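Local coordinates for protein rhodopsin (Todarodes pacificus, PDB 2Z73) that captures light through its 11-cis retinal chromophore and, on isomerization to all-trans, activates G-protein signalling to phospholipase C in low-light vision, at residues M126-I137 against E256-V267; L65-I73 against M147-I156. All blocks are in the same frame, centred on the assembly; numbering follows the deposited sequence.

From the N terminus, the chain first reaches 65-73, a turn and the first residues of transmembrane helix 2, then 126-137 at the cytoplasmic end of transmembrane helix 3. It passes 147-156, the lead-in and first turns of transmembrane helix 4, and comes last to 256-267 on helix 6. Contact 2 therefore closes a loop that takes in 126-137, while contact 1 closes a longer one that takes in 147-156, so the two cross. Together they tie helices 2, 3, 4 and 6 of the rhodopsin-like receptor bundle. They meet directly where Ile129 CG1 lies 3.4 Å from Phe72 CB, and both touch one octyl glucoside molecule.

Contact 1: M126-I137 against E256-V267; sequences MAMISIDRYNVI and EMRLAKISIVIV. With BOG (octyl beta-D-glucopyranoside), chain C.
Arg133 reaches Glu256 through a side chain that starts beside its own backbone N (chi1 -70°) and folds at chi2 and chi3, while Glu256 bends at chi2 to bring its carboxylate round to the guanidinium. In this salt bridge two nitrogens grip a single oxygen: NH1 of Arg133 lies 2.8 Å from Glu256 OE2, nearly along its C-O axis, and NH2 of Arg133 bonds the same OE2 at 3.1 Å from the syn side but tilted out of the carboxylate plane. The guanidinium and carboxylate planes are 48° apart. On the arginine's own helix, Asp132 OD1 takes NH2 of Arg133 at 2.7 Å in a second salt bridge, so two acidic groups fix the guanidinium's rotation and probably balance its buried charge. Val136 CG1 lies toward the rim of one guanidinium face; C4' of octyl glucoside covers the centre of the other. Next to this network, the arginine's aliphatic part fits as a knob among Glu256, Leu259, Ala260 and Ser263, with Arg133 CD 3.7 Å from Ala260 CB. Ile137 CD1 comes against Glu256 CB, and deeper in the membrane Met126 SD rests 3.5 Å from Val267 CG2. The arrangement matches the ionic lock of rhodopsin-like receptors, made by the Asp-Arg-Tyr arginine and a helix 6 glutamate, and is consistent with the inactive state. The two segments run antiparallel at 155°, their axes 10.1 Å apart. Lys146 pairs with the other oxygen of Glu256, Tyr220 of helix 195-224 touches Ser130 and Ser263, and helix 311-318 packs against Ile262 and Ile266.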
# COMPACT_ATOMS: atom_id res chain seq x y z
N MET A 126 -6.66 0.99 -0.44
CA MET A 126 -6.93 -0.11 -1.35
C MET A 126 -8.36 -0.59 -1.12
O MET A 126 -9.07 -0.93 -2.06
CB MET A 126 -5.92 -1.25 -1.14
CG MET A 126 -4.56 -0.98 -1.77
SD MET A 126 -3.35 -2.33 -1.57
CE MET A 126 -1.87 -1.42 -1.11
N ALA A 127 -8.79 -0.58 0.14
CA ALA A 127 -10.15 -0.99 0.47
C ALA A 127 -11.13 -0.10 -0.31
O ALA A 127 -12.05 -0.61 -0.96
CB ALA A 127 -10.40 -0.87 1.96
N MET A 128 -10.94 1.21 -0.24
CA MET A 128 -11.80 2.15 -0.95
C MET A 128 -11.75 1.87 -2.45
O MET A 128 -12.73 2.08 -3.17
CB MET A 128 -11.36 3.59 -0.72
CG MET A 128 -11.37 4.03 0.72
SD MET A 128 -12.94 3.65 1.50
CE MET A 128 -12.36 2.90 3.01
N ILE A 129 -10.60 1.41 -2.92
CA ILE A 129 -10.45 1.11 -4.33
C ILE A 129 -11.21 -0.16 -4.66
O ILE A 129 -11.79 -0.29 -5.73
CB ILE A 129 -8.98 0.92 -4.73
CG1 ILE A 129 -8.21 2.22 -4.49
CG2 ILE A 129 -8.89 0.51 -6.20
CD1 ILE A 129 -6.71 2.11 -4.77
N SER A 130 -11.20 -1.11 -3.72
CA SER A 130 -11.89 -2.38 -3.92
C SER A 130 -13.39 -2.15 -3.94
O SER A 130 -14.14 -2.92 -4.55
CB SER A 130 -11.54 -3.36 -2.80
OG SER A 130 -12.11 -2.94 -1.58
N ILE A 131 -13.83 -1.08 -3.28
CA ILE A 131 -15.24 -0.75 -3.22
C ILE A 131 -15.68 -0.17 -4.56
O ILE A 131 -16.75 -0.51 -5.08
CB ILE A 131 -15.51 0.27 -2.12
CG1 ILE A 131 -15.18 -0.36 -0.76
CG2 ILE A 131 -16.95 0.71 -2.16
CD1 ILE A 131 -15.41 0.56 0.41
N ASP A 132 -14.86 0.72 -5.10
CA ASP A 132 -15.16 1.33 -6.39
C ASP A 132 -15.25 0.22 -7.42
O ASP A 132 -16.15 0.21 -8.25
CB ASP A 132 -14.06 2.31 -6.78
CG ASP A 132 -14.16 2.75 -8.21
OD1 ASP A 132 -13.33 2.31 -9.03
OD2 ASP A 132 -15.07 3.54 -8.53
N ARG A 133 -14.31 -0.72 -7.35
CA ARG A 133 -14.30 -1.85 -8.27
C ARG A 133 -15.62 -2.62 -8.19
O ARG A 133 -16.18 -3.02 -9.21
CB ARG A 133 -13.12 -2.77 -7.97
CG ARG A 133 -11.75 -2.19 -8.31
CD ARG A 133 -11.64 -1.80 -9.78
NE ARG A 133 -12.36 -0.56 -10.07
CZ ARG A 133 -12.61 -0.08 -11.28
NH1 ARG A 133 -12.21 -0.73 -12.37
NH2 ARG A 133 -13.28 1.05 -11.41
N TYR A 134 -16.11 -2.83 -6.98
CA TYR A 134 -17.36 -3.54 -6.78
C TYR A 134 -18.55 -2.79 -7.36
O TYR A 134 -19.50 -3.41 -7.83
CB TYR A 134 -17.61 -3.78 -5.29
CG TYR A 134 -19.05 -4.14 -4.96
CD1 TYR A 134 -19.88 -3.24 -4.29
CD2 TYR A 134 -19.57 -5.37 -5.33
CE1 TYR A 134 -21.20 -3.57 -4.00
CE2 TYR A 134 -20.89 -5.71 -5.05
CZ TYR A 134 -21.69 -4.80 -4.38
OH TYR A 134 -23.00 -5.14 -4.11
N ASN A 135 -18.52 -1.46 -7.32
CA ASN A 135 -19.63 -0.67 -7.85
C ASN A 135 -19.65 -0.63 -9.38
O ASN A 135 -20.71 -0.50 -9.99
CB ASN A 135 -19.58 0.77 -7.33
CG ASN A 135 -20.17 0.90 -5.94
OD1 ASN A 135 -21.29 0.45 -5.69
ND2 ASN A 135 -19.43 1.54 -5.04
N VAL A 136 -18.48 -0.73 -9.99
CA VAL A 136 -18.40 -0.69 -11.44
C VAL A 136 -18.40 -2.08 -12.07
O VAL A 136 -18.94 -2.27 -13.15
CB VAL A 136 -17.15 0.10 -11.92
CG1 VAL A 136 -15.89 -0.50 -11.34
CG2 VAL A 136 -17.07 0.09 -13.44
N ILE A 137 -17.80 -3.05 -11.38
CA ILE A 137 -17.72 -4.42 -11.88
C ILE A 137 -18.46 -5.44 -11.03
O ILE A 137 -18.99 -6.41 -11.55
CB ILE A 137 -16.26 -4.90 -12.01
CG1 ILE A 137 -15.52 -4.06 -13.04
CG2 ILE A 137 -16.23 -6.36 -12.41
CD1 ILE A 137 -16.06 -4.22 -14.46
N GLU A 256 -12.28 -1.97 -17.26
CA GLU A 256 -12.51 -1.94 -15.82
C GLU A 256 -11.95 -3.19 -15.15
O GLU A 256 -11.30 -3.12 -14.11
CB GLU A 256 -14.01 -1.83 -15.53
CG GLU A 256 -14.66 -0.59 -16.13
CD GLU A 256 -14.14 0.70 -15.52
OE1 GLU A 256 -14.44 1.77 -16.07
OE2 GLU A 256 -13.45 0.64 -14.48
N MET A 257 -12.20 -4.34 -15.78
CA MET A 257 -11.74 -5.62 -15.25
C MET A 257 -10.23 -5.58 -15.07
O MET A 257 -9.71 -6.02 -14.04
CB MET A 257 -12.11 -6.75 -16.21
CG MET A 257 -11.76 -8.15 -15.71
SD MET A 257 -12.62 -8.63 -14.18
CE MET A 257 -11.25 -9.04 -13.13
N ARG A 258 -9.53 -5.05 -16.06
CA ARG A 258 -8.07 -4.97 -15.98
C ARG A 258 -7.62 -4.19 -14.75
O ARG A 258 -6.68 -4.60 -14.06
CB ARG A 258 -7.48 -4.33 -17.23
CG ARG A 258 -5.98 -4.48 -17.29
CD ARG A 258 -5.36 -3.82 -18.50
NE ARG A 258 -3.93 -4.08 -18.58
CZ ARG A 258 -3.39 -5.11 -19.23
NH1 ARG A 258 -2.07 -5.28 -19.23
NH2 ARG A 258 -4.16 -5.96 -19.89
N LEU A 259 -8.28 -3.06 -14.49
CA LEU A 259 -7.94 -2.23 -13.35
C LEU A 259 -8.24 -2.98 -12.05
O LEU A 259 -7.48 -2.90 -11.08
CB LEU A 259 -8.73 -0.92 -13.37
CG LEU A 259 -8.23 0.31 -14.16
CD1 LEU A 259 -6.81 0.65 -13.73
CD2 LEU A 259 -8.27 0.05 -15.66
N ALA A 260 -9.34 -3.72 -12.04
CA ALA A 260 -9.73 -4.49 -10.86
C ALA A 260 -8.63 -5.50 -10.60
O ALA A 260 -8.21 -5.71 -9.46
CB ALA A 260 -11.04 -5.20 -11.11
N LYS A 261 -8.16 -6.13 -11.67
CA LYS A 261 -7.09 -7.10 -11.56
C LYS A 261 -5.90 -6.40 -10.91
O LYS A 261 -5.39 -6.85 -9.89
CB LYS A 261 -6.70 -7.62 -12.95
CG LYS A 261 -7.60 -8.72 -13.47
CD LYS A 261 -7.27 -9.04 -14.92
CE LYS A 261 -7.92 -10.35 -15.38
NZ LYS A 261 -9.39 -10.35 -15.16
N ILE A 262 -5.47 -5.28 -11.49
CA ILE A 262 -4.35 -4.51 -10.94
C ILE A 262 -4.51 -4.34 -9.43
O ILE A 262 -3.59 -4.65 -8.66
CB ILE A 262 -4.27 -3.10 -11.56
CG1 ILE A 262 -4.11 -3.21 -13.08
CG2 ILE A 262 -3.08 -2.34 -10.98
CD1 ILE A 262 -4.15 -1.88 -13.79
N SER A 263 -5.67 -3.84 -9.01
CA SER A 263 -5.97 -3.61 -7.60
C SER A 263 -5.61 -4.80 -6.74
O SER A 263 -5.05 -4.65 -5.65
CB SER A 263 -7.46 -3.33 -7.42
OG SER A 263 -7.87 -2.24 -8.21
N ILE A 264 -5.96 -5.99 -7.24
CA ILE A 264 -5.69 -7.22 -6.52
C ILE A 264 -4.21 -7.50 -6.42
O ILE A 264 -3.73 -7.95 -5.38
CB ILE A 264 -6.42 -8.41 -7.20
CG1 ILE A 264 -7.81 -8.56 -6.59
CG2 ILE A 264 -5.62 -9.70 -7.05
CD1 ILE A 264 -8.67 -9.63 -7.25
N VAL A 265 -3.46 -7.23 -7.48
CA VAL A 265 -2.03 -7.49 -7.41
C VAL A 265 -1.34 -6.61 -6.37
O VAL A 265 -0.47 -7.07 -5.63
CB VAL A 265 -1.33 -7.29 -8.77
CG1 VAL A 265 0.16 -7.59 -8.65
CG2 VAL A 265 -1.95 -8.19 -9.81
N ILE A 266 -1.72 -5.33 -6.30
CA ILE A 266 -1.10 -4.43 -5.35
C ILE A 266 -1.52 -4.80 -3.93
O ILE A 266 -0.75 -4.60 -2.98
CB ILE A 266 -1.44 -2.94 -5.65
CG1 ILE A 266 -2.94 -2.69 -5.53
CG2 ILE A 266 -0.96 -2.59 -7.07
CD1 ILE A 266 -3.33 -1.23 -5.82
N VAL A 267 -2.73 -5.35 -3.80
CA VAL A 267 -3.21 -5.79 -2.49
C VAL A 267 -2.38 -7.03 -2.11
O VAL A 267 -1.90 -7.15 -0.98
CB VAL A 267 -4.70 -6.15 -2.53
CG1 VAL A 267 -5.08 -6.99 -1.32
CG2 VAL A 267 -5.53 -4.90 -2.53
C1 BOG C . -11.81 4.68 -15.19
O1 BOG C . -11.62 3.79 -14.17
C2 BOG C . -11.27 3.89 -16.35
O2 BOG C . -9.84 3.54 -16.21
C3 BOG C . -11.50 4.83 -17.45
O3 BOG C . -11.02 4.11 -18.53
C4 BOG C . -13.03 5.19 -17.55
O4 BOG C . -13.26 6.08 -18.60
C5 BOG C . -13.51 5.94 -16.38
O5 BOG C . -13.27 5.02 -15.33
C6 BOG C . -15.06 6.29 -16.47
O6 BOG C . -15.47 7.09 -15.24
C1' BOG C . -11.18 4.66 -13.17
C2' BOG C . -11.31 3.82 -12.00
C3' BOG C . -9.92 3.85 -11.44
C4' BOG C . -9.79 2.52 -10.97
C5' BOG C . -8.59 2.57 -10.10
C6' BOG C . -8.12 1.22 -10.21
C7' BOG C . -6.89 1.29 -9.40
C8' BOG C . -6.11 0.25 -10.00

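Contact 2: L65-I73 against M147-I156; sequences LQTPANMFI and MSHRRAFIMI. With BOG (octyl beta-D-glucopyranoside), chain C.
Phe72 sets its ring against Met147, just ahead of helix 149-167, and against the first turns of that helix, and here the packing is tight. Its CG lies beside the backbone N (chi1 -62°), which lets the ring reach Met147, Ala152, Met155 and Ile156. The methyl of Met147 meets the ring edge in plane, Met147 CE lying 3.4 Å from Phe72 CE2, and Met155 SD also approaches at the edge, 5.2 Å from the ring centroid, a Met-aromatic contact. Ile156 CG2 adds a third edge neighbour. An alanine in place of Phe72 would remove the whole ring, and is likely to open a gap among the two methionines and Ile156. Closer to the cytoplasm, Pro68 sets CG squarely over the His149 imidazole, 3.5 Å from its centroid and 5° off the normal, a close CH-pi contact. Met71 SD comes to the edge of the same ring, 3.7 Å from His149 ND1.

The looser side is the surface-lying edge, where His149 is exposed and Phe153 is met only by the end of Met71, its CE 4.0 Å from Phe153 N. Ser148 N-caps helix 149-167, its OG accepting from Arg151 N at 3.2 Å. On the inner side, Met128 of helix 104-138 packs against Phe72. With carbon, sulfur and ring surfaces doing the joining, the cytoplasmic ends of helices 2 and 4 depend on shape and dispersion rather than on polar pairing.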
# COMPACT_ATOMS: atom_id res chain seq x y z
N LEU A 65 -6.52 10.67 -16.99
CA LEU A 65 -6.52 10.07 -15.66
C LEU A 65 -7.24 10.95 -14.63
O LEU A 65 -6.96 10.86 -13.44
CB LEU A 65 -5.08 9.85 -15.20
CG LEU A 65 -4.05 9.26 -16.18
CD1 LEU A 65 -2.71 9.08 -15.47
CD2 LEU A 65 -4.55 7.93 -16.72
N GLN A 66 -8.18 11.78 -15.08
CA GLN A 66 -8.90 12.69 -14.19
C GLN A 66 -10.18 12.21 -13.49
O GLN A 66 -10.92 13.03 -12.92
CB GLN A 66 -9.21 13.99 -14.94
CG GLN A 66 -8.64 15.23 -14.30
CD GLN A 66 -7.13 15.23 -14.30
OE1 GLN A 66 -6.51 14.33 -13.74
NE2 GLN A 66 -6.53 16.23 -14.92
N THR A 67 -10.46 10.91 -13.52
CA THR A 67 -11.67 10.40 -12.87
C THR A 67 -11.53 10.38 -11.35
O THR A 67 -10.43 10.26 -10.82
CB THR A 67 -12.00 8.98 -13.37
OG1 THR A 67 -10.79 8.26 -13.60
CG2 THR A 67 -12.81 9.04 -14.65
N PRO A 68 -12.65 10.50 -10.61
CA PRO A 68 -12.66 10.50 -9.15
C PRO A 68 -11.94 9.34 -8.46
O PRO A 68 -11.16 9.55 -7.54
CB PRO A 68 -14.14 10.56 -8.81
CG PRO A 68 -14.69 11.40 -9.90
CD PRO A 68 -14.00 10.81 -11.12
N ALA A 69 -12.21 8.12 -8.90
CA ALA A 69 -11.58 6.93 -8.30
C ALA A 69 -10.06 7.03 -8.26
O ALA A 69 -9.43 6.59 -7.31
CB ALA A 69 -12.00 5.68 -9.07
N ASN A 70 -9.47 7.61 -9.31
CA ASN A 70 -8.03 7.78 -9.40
C ASN A 70 -7.46 8.58 -8.24
O ASN A 70 -6.26 8.57 -8.00
CB ASN A 70 -7.66 8.45 -10.72
CG ASN A 70 -7.62 7.48 -11.86
OD1 ASN A 70 -7.51 7.87 -13.01
ND2 ASN A 70 -7.69 6.20 -11.55
N MET A 71 -8.34 9.28 -7.53
CA MET A 71 -7.93 10.05 -6.37
C MET A 71 -7.36 9.04 -5.36
O MET A 71 -6.35 9.31 -4.71
CB MET A 71 -9.12 10.80 -5.77
CG MET A 71 -9.57 12.04 -6.57
SD MET A 71 -11.13 12.78 -6.00
CE MET A 71 -10.70 13.13 -4.24
N PHE A 72 -8.01 7.88 -5.26
CA PHE A 72 -7.56 6.83 -4.35
C PHE A 72 -6.12 6.47 -4.71
O PHE A 72 -5.28 6.31 -3.83
CB PHE A 72 -8.43 5.57 -4.45
CG PHE A 72 -9.87 5.77 -4.07
CD1 PHE A 72 -10.23 6.57 -2.99
CD2 PHE A 72 -10.88 5.16 -4.81
CE1 PHE A 72 -11.57 6.75 -2.65
CE2 PHE A 72 -12.23 5.34 -4.47
CZ PHE A 72 -12.57 6.13 -3.40
N ILE A 73 -5.85 6.32 -6.01
CA ILE A 73 -4.51 5.98 -6.48
C ILE A 73 -3.51 7.04 -6.02
O ILE A 73 -2.41 6.72 -5.57
CB ILE A 73 -4.45 5.88 -8.03
CG1 ILE A 73 -5.05 4.55 -8.50
CG2 ILE A 73 -3.01 5.98 -8.52
CD1 ILE A 73 -5.07 4.39 -10.02
N MET A 147 -17.52 6.18 -9.55
CA MET A 147 -17.13 6.99 -8.40
C MET A 147 -17.32 8.48 -8.65
O MET A 147 -17.05 8.98 -9.74
CB MET A 147 -15.67 6.70 -8.05
CG MET A 147 -15.19 7.35 -6.76
SD MET A 147 -16.23 6.90 -5.36
CE MET A 147 -15.60 5.26 -4.98
N SER A 148 -17.79 9.19 -7.63
CA SER A 148 -18.01 10.63 -7.73
C SER A 148 -17.03 11.35 -6.80
O SER A 148 -16.63 10.81 -5.77
CB SER A 148 -19.44 10.98 -7.34
OG SER A 148 -19.68 10.74 -5.96
N HIS A 149 -16.66 12.57 -7.18
CA HIS A 149 -15.74 13.37 -6.38
C HIS A 149 -16.25 13.47 -4.95
O HIS A 149 -15.48 13.31 -4.00
CB HIS A 149 -15.59 14.77 -6.98
CG HIS A 149 -14.83 14.79 -8.27
ND1 HIS A 149 -13.47 14.55 -8.33
CD2 HIS A 149 -15.23 15.01 -9.54
CE1 HIS A 149 -13.08 14.62 -9.59
NE2 HIS A 149 -14.13 14.90 -10.35
N ARG A 150 -17.54 13.73 -4.79
CA ARG A 150 -18.13 13.82 -3.46
C ARG A 150 -17.77 12.57 -2.68
O ARG A 150 -17.01 12.63 -1.72
CB ARG A 150 -19.65 13.95 -3.55
CG ARG A 150 -20.16 15.38 -3.70
CD ARG A 150 -19.52 16.08 -4.89
NE ARG A 150 -19.75 15.35 -6.13
CZ ARG A 150 -19.20 15.67 -7.29
NH1 ARG A 150 -19.47 14.94 -8.37
NH2 ARG A 150 -18.38 16.71 -7.38
N ARG A 151 -18.30 11.44 -3.12
CA ARG A 151 -18.03 10.17 -2.47
C ARG A 151 -16.53 9.98 -2.22
O ARG A 151 -16.09 9.88 -1.07
CB ARG A 151 -18.56 9.00 -3.31
CG ARG A 151 -19.86 8.41 -2.79
CD ARG A 151 -21.01 9.42 -2.80
NE ARG A 151 -21.66 9.51 -4.11
CZ ARG A 151 -22.64 10.36 -4.39
NH1 ARG A 151 -23.09 11.19 -3.46
NH2 ARG A 151 -23.19 10.36 -5.60
N ALA A 152 -15.75 9.95 -3.29
CA ALA A 152 -14.31 9.76 -3.19
C ALA A 152 -13.70 10.62 -2.09
O ALA A 152 -13.02 10.11 -1.19
CB ALA A 152 -13.65 10.08 -4.52
N PHE A 153 -13.94 11.93 -2.15
CA PHE A 153 -13.41 12.84 -1.16
C PHE A 153 -13.77 12.42 0.27
O PHE A 153 -12.91 12.43 1.16
CB PHE A 153 -13.91 14.26 -1.43
CG PHE A 153 -13.45 15.28 -0.42
CD1 PHE A 153 -12.09 15.45 -0.16
CD2 PHE A 153 -14.37 16.05 0.28
CE1 PHE A 153 -11.66 16.38 0.79
CE2 PHE A 153 -13.94 16.98 1.23
CZ PHE A 153 -12.58 17.14 1.49
N ILE A 154 -15.02 12.04 0.50
CA ILE A 154 -15.44 11.62 1.83
C ILE A 154 -14.71 10.33 2.21
O ILE A 154 -14.26 10.16 3.33
CB ILE A 154 -16.97 11.36 1.89
CG1 ILE A 154 -17.72 12.59 1.38
CG2 ILE A 154 -17.39 11.07 3.32
CD1 ILE A 154 -19.17 12.32 1.05
N MET A 155 -14.59 9.42 1.25
CA MET A 155 -13.91 8.16 1.51
C MET A 155 -12.46 8.35 1.98
O MET A 155 -12.05 7.76 2.98
CB MET A 155 -13.99 7.25 0.26
CG MET A 155 -15.36 6.55 0.13
SD MET A 155 -15.90 5.98 -1.51
CE MET A 155 -15.27 4.30 -1.52
N ILE A 156 -11.67 9.19 1.30
CA ILE A 156 -10.29 9.38 1.75
C ILE A 156 -10.26 10.02 3.14
O ILE A 156 -9.38 9.71 3.94
CB ILE A 156 -9.45 10.23 0.76
CG1 ILE A 156 -9.81 11.71 0.88
CG2 ILE A 156 -9.65 9.74 -0.66
CD1 ILE A 156 -8.94 12.61 0.03
C1 BOG C . -11.81 4.68 -15.19
O1 BOG C . -11.62 3.79 -14.17
C2 BOG C . -11.27 3.89 -16.35
O2 BOG C . -9.84 3.54 -16.21
C3 BOG C . -11.50 4.83 -17.45
O3 BOG C . -11.02 4.11 -18.53
C4 BOG C . -13.03 5.19 -17.55
O4 BOG C . -13.26 6.08 -18.60
C5 BOG C . -13.51 5.94 -16.38
O5 BOG C . -13.27 5.02 -15.33
C6 BOG C . -15.06 6.29 -16.47
O6 BOG C . -15.47 7.09 -15.24
C1' BOG C . -11.18 4.66 -13.17
C2' BOG C . -11.31 3.82 -12.00
C3' BOG C . -9.92 3.85 -11.44
C4' BOG C . -9.79 2.52 -10.97
C5' BOG C . -8.59 2.57 -10.10
C6' BOG C . -8.12 1.22 -10.21
C7' BOG C . -6.89 1.29 -9.40
C8' BOG C . -6.11 0.25 -10.00